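PDB 5UL3: 4'-phospho-dehydrooxetanocin synthase, which catalyses the oxidative ring contraction of dAMP to an oxetane aldehyde in oxetanocin A biosynthesis, using cobalamin, a [4Fe-4S] cluster and S-adenosylmethionine. Local coordinates for residues A[241-244]-A[245-248]; A[725-728]-A[729-733]. One frame throughout, in Å; residues are numbered along the deposited sequence.

Contact 1. Residues A[241-244]-A[245-248]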
loop_
_atom_site.group_PDB
_atom_site.type_symbol
_atom_site.label_atom_id
_atom_site.label_comp_id
_atom_site.label_asym_id
_atom_site.label_seq_id
_atom_site.Cartn_x
_atom_site.Cartn_y
_atom_site.Cartn_z
ATOM N N GLY A 241 -11.824 -5.683 8.927
ATOM C CA GLY A 241 -12.985 -4.965 9.421
ATOM C C GLY A 241 -14.351 -5.472 8.995
ATOM O O GLY A 241 -15.354 -5.110 9.619
ATOM N N GLU A 242 -14.410 -6.316 7.959
ATOM C CA GLU A 242 -15.693 -6.673 7.346
ATOM C C GLU A 242 -16.630 -7.349 8.340
ATOM O O GLU A 242 -17.769 -6.918 8.545
ATOM C CB GLU A 242 -15.459 -7.584 6.137
ATOM C CG GLU A 242 -14.875 -6.891 4.907
ATOM C CD GLU A 242 -13.339 -6.781 4.892
ATOM O OE1 GLU A 242 -12.672 -6.968 5.934
ATOM O OE2 GLU A 242 -12.801 -6.461 3.804
ATOM N N TYR A 243 -16.184 -8.452 8.933
ATOM C CA TYR A 243 -17.052 -9.172 9.861
ATOM C C TYR A 243 -17.235 -8.420 11.166
ATOM O O TYR A 243 -18.276 -8.560 11.814
ATOM C CB TYR A 243 -16.490 -10.561 10.154
ATOM C CG TYR A 243 -16.452 -11.488 8.971
ATOM C CD1 TYR A 243 -17.130 -11.194 7.803
ATOM C CD2 TYR A 243 -15.729 -12.678 9.035
ATOM C CE1 TYR A 243 -17.085 -12.045 6.720
ATOM C CE2 TYR A 243 -15.678 -13.531 7.961
ATOM C CZ TYR A 243 -16.353 -13.217 6.808
ATOM O OH TYR A 243 -16.307 -14.084 5.743
ATOM N N THR A 244 -16.238 -7.624 11.561
ATOM C CA THR A 244 -16.389 -6.742 12.708
ATOM C C THR A 244 -17.578 -5.803 12.510
ATOM O O THR A 244 -18.441 -5.681 13.387
ATOM C CB THR A 244 -15.094 -5.953 12.918
ATOM O OG1 THR A 244 -14.065 -6.828 13.399
ATOM C CG2 THR A 244 -15.294 -4.806 13.918
ATOM N N LEU A 245 -17.648 -5.150 11.351
ATOM C CA LEU A 245 -18.748 -4.213 11.115
ATOM C C LEU A 245 -20.072 -4.954 10.992
ATOM O O LEU A 245 -21.084 -4.512 11.542
ATOM C CB LEU A 245 -18.469 -3.353 9.876
ATOM C CG LEU A 245 -17.345 -2.321 10.047
ATOM C CD1 LEU A 245 -17.012 -1.675 8.707
ATOM C CD2 LEU A 245 -17.776 -1.253 11.036
ATOM N N ARG A 246 -20.076 -6.102 10.306
ATOM C CA ARG A 246 -21.262 -6.955 10.293
ATOM C C ARG A 246 -21.780 -7.209 11.707
ATOM O O ARG A 246 -22.992 -7.139 11.967
ATOM C CB ARG A 246 -20.930 -8.293 9.613
ATOM C CG ARG A 246 -22.058 -9.308 9.659
ATOM C CD ARG A 246 -21.505 -10.730 9.444
ATOM N NE ARG A 246 -20.654 -11.165 10.545
ATOM C CZ ARG A 246 -19.865 -12.235 10.510
ATOM N NH1 ARG A 246 -19.813 -12.991 9.424
ATOM N NH2 ARG A 246 -19.132 -12.550 11.565
ATOM N N ASP A 247 -20.876 -7.523 12.628
ATOM C CA ASP A 247 -21.300 -7.911 13.970
ATOM C C ASP A 247 -21.666 -6.706 14.827
ATOM O O ASP A 247 -22.544 -6.817 15.687
ATOM C CB ASP A 247 -20.211 -8.758 14.648
ATOM C CG ASP A 247 -20.181 -10.187 14.127
ATOM O OD1 ASP A 247 -21.013 -10.542 13.276
ATOM O OD2 ASP A 247 -19.313 -10.973 14.581
ATOM N N LEU A 248 -21.036 -5.547 14.596
ATOM C CA LEU A 248 -21.479 -4.334 15.285
ATOM C C LEU A 248 -22.899 -3.962 14.880
ATOM O O LEU A 248 -23.669 -3.454 15.703
ATOM C CB LEU A 248 -20.532 -3.180 14.985
ATOM C CG LEU A 248 -19.140 -3.307 15.608
ATOM C CD1 LEU A 248 -18.303 -2.123 15.192
ATOM C CD2 LEU A 248 -19.261 -3.380 17.118
#
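L245 N bonds to G241 O at 2.9 Å, and three more i to i+4 bonds follow in step, R246 to E242, D247 to Y243 and L248 to T244, winding the first turns of helix 242-252. The straightest is R246 N to E242 O, with 172° at the hydrogen. The guanidinium of R246 lies flat over one face of the Y243 ring, the planes only 6° apart. The stack is off-centre: R246 NH1 sits 3.6 Å from Y243 CD1, while R246 NH2 is 3.6 Å from Y243 CB, so the cation-pi contact covers the root of the ring. With CG anti to the backbone N (chi1 175°) and a bend at chi3, the R246 chain folds back over the tyrosine. D247, at the edge of the same guanidinium, holds it in a salt bridge, R246 NE to D247 OD1 at 2.8 Å, meeting OD1 from above the carboxylate plane. Y243 OH bonds to E286 and N282. At the helix start, E242 OE1 bonds to cobalamin and OE2 forms a salt bridge with R311, tying this turn to the cofactor of the Rossmann-fold domain. E242, Y243 and R246 meet Y146 of helix 138-149, while T244 and L248 pack on strand 235-237.

Contact 2. Residues A[725-728]-A[729-733]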
loop_
_atom_site.group_PDB
_atom_site.type_symbol
_atom_site.label_atom_id
_atom_site.label_comp_id
_atom_site.label_asym_id
_atom_site.label_seq_id
_atom_site.Cartn_x
_atom_site.Cartn_y
_atom_site.Cartn_z
ATOM N N LEU A 725 19.727 26.004 -2.977
ATOM C CA LEU A 725 21.153 25.953 -3.297
ATOM C C LEU A 725 21.944 26.914 -2.411
ATOM O O LEU A 725 22.973 26.542 -1.833
ATOM C CB LEU A 725 21.382 26.282 -4.777
ATOM C CG LEU A 725 21.093 25.220 -5.847
ATOM C CD1 LEU A 725 21.231 25.872 -7.239
ATOM C CD2 LEU A 725 22.049 24.060 -5.702
ATOM N N LYS A 726 21.467 28.157 -2.288
ATOM C CA LYS A 726 22.175 29.151 -1.482
ATOM C C LYS A 726 22.347 28.666 -0.049
ATOM O O LYS A 726 23.441 28.757 0.524
ATOM C CB LYS A 726 21.417 30.482 -1.507
ATOM C CG LYS A 726 22.108 31.597 -0.732
ATOM C CD LYS A 726 21.290 32.877 -0.805
ATOM C CE LYS A 726 22.102 34.056 -0.254
ATOM N NZ LYS A 726 21.361 35.344 -0.352
ATOM N N ARG A 727 21.276 28.126 0.533
ATOM C CA ARG A 727 21.347 27.574 1.879
ATOM C C ARG A 727 22.307 26.392 1.947
ATOM O O ARG A 727 23.098 26.283 2.894
ATOM C CB ARG A 727 19.948 27.162 2.334
ATOM C CG ARG A 727 19.847 26.770 3.796
ATOM C CD ARG A 727 18.398 26.476 4.153
ATOM N NE ARG A 727 17.522 27.448 3.508
ATOM C CZ ARG A 727 17.192 28.624 4.032
ATOM N NH1 ARG A 727 16.399 29.450 3.361
ATOM N NH2 ARG A 727 17.654 28.974 5.228
ATOM N N TRP A 728 22.261 25.498 0.951
ATOM C CA TRP A 728 23.149 24.332 0.957
ATOM C C TRP A 728 24.614 24.753 1.018
ATOM O O TRP A 728 25.394 24.226 1.824
ATOM C CB TRP A 728 22.906 23.455 -0.275
ATOM C CG TRP A 728 23.558 22.090 -0.132
ATOM C CD1 TRP A 728 22.967 20.945 0.329
ATOM C CD2 TRP A 728 24.924 21.750 -0.409
ATOM N NE1 TRP A 728 23.879 19.910 0.345
ATOM C CE2 TRP A 728 25.088 20.377 -0.101
ATOM C CE3 TRP A 728 26.026 22.466 -0.891
ATOM C CZ2 TRP A 728 26.300 19.710 -0.268
ATOM C CZ3 TRP A 728 27.231 21.802 -1.050
ATOM C CH2 TRP A 728 27.359 20.440 -0.740
ATOM N N PHE A 729 25.011 25.696 0.159
ATOM C CA PHE A 729 26.400 26.142 0.158
ATOM C C PHE A 729 26.776 26.746 1.503
ATOM O O PHE A 729 27.855 26.462 2.036
ATOM C CB PHE A 729 26.638 27.137 -0.983
ATOM C CG PHE A 729 26.521 26.514 -2.358
ATOM C CD1 PHE A 729 27.226 25.356 -2.666
ATOM C CD2 PHE A 729 25.679 27.068 -3.323
ATOM C CE1 PHE A 729 27.124 24.763 -3.917
ATOM C CE2 PHE A 729 25.571 26.488 -4.580
ATOM C CZ PHE A 729 26.292 25.330 -4.877
ATOM N N SER A 730 25.882 27.545 2.088
ATOM C CA SER A 730 26.196 28.174 3.366
ATOM C C SER A 730 26.214 27.173 4.515
ATOM O O SER A 730 26.841 27.445 5.543
ATOM C CB SER A 730 25.199 29.293 3.669
ATOM O OG SER A 730 24.174 28.834 4.526
ATOM N N ASP A 731 25.552 26.026 4.369
ATOM C CA ASP A 731 25.511 25.020 5.424
ATOM C C ASP A 731 26.592 23.959 5.298
ATOM O O ASP A 731 26.583 23.004 6.085
ATOM C CB ASP A 731 24.140 24.330 5.449
ATOM C CG ASP A 731 23.043 25.245 5.935
ATOM O OD1 ASP A 731 23.366 26.243 6.610
ATOM O OD2 ASP A 731 21.860 24.977 5.647
ATOM N N MET A 732 27.514 24.085 4.343
ATOM C CA MET A 732 28.513 23.039 4.134
ATOM C C MET A 732 29.313 22.776 5.403
ATOM O O MET A 732 29.729 23.707 6.098
ATOM C CB MET A 732 29.473 23.419 3.012
ATOM C CG MET A 732 28.876 23.329 1.634
ATOM S SD MET A 732 30.091 23.598 0.348
ATOM C CE MET A 732 31.269 22.300 0.676
ATOM N N GLY A 733 29.548 21.497 5.689
ATOM C CA GLY A 733 30.311 21.093 6.857
ATOM C C GLY A 733 29.615 21.284 8.185
ATOM O O GLY A 733 30.173 20.892 9.218
#
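W728 and F729, neighbours in sequence, meet through their rings at the end of helix 720-730. F729 CD1 comes up in plane at the edge of the indole, 3.6 Å from W728 CE3; the ring planes are nearly perpendicular, at 89°, but the approach is oblique. W728 CG stands anti to its own N (chi1 -166°), beside the carbonyl carbon and so near the F729 N that follows. F729 also leans back over the preceding turn: its CE2 is 4.2 Å from L725 CB, and its N bonds to L725 O at 3.0 Å. From the next turn M732 reaches the indole, with CG 3.5 Å from W728 CZ3 and SD 4.8 Å from the centre of the six-membered ring, an oblique Met-aromatic contact. All this belongs to the last helix of the C-terminal helix bundle, where W728 packs on helices 683-709 and 588-617 and its NE1 bonds to N604 OD1; F729 makes a cation-pi contact with R702. Where the helix runs out, R727 O takes two donors, D731 N at 2.9 Å and S730 OG at 3.2 Å. The second comes well off the carbonyl direction, at a C=O...O angle of 122°. D731 OD2 rests against the CG methylene of R727; their charged ends do not meet.

How the contacts relate
Both contacts are local, each centred on one end of a helix, but they occupy opposite ends of their helices and opposite sides of the chain's centre, their nearest atoms about 44 Å apart. Contact 1 opens helix 242-252 in the cobalamin-binding domain and is almost wholly buried; contact 2 closes helix 720-730 in the C-terminal bundle, is only partly buried and lies away from the annotated sites. Their chemistry follows. In 241-248 an aromatic ring is matched with a charged group that is itself paired, and the polar ends find partners in the protein and cofactor. In 725-733 aromatic and sulfur atoms pack against the bundle, while polar and charged residues occupy the outer side.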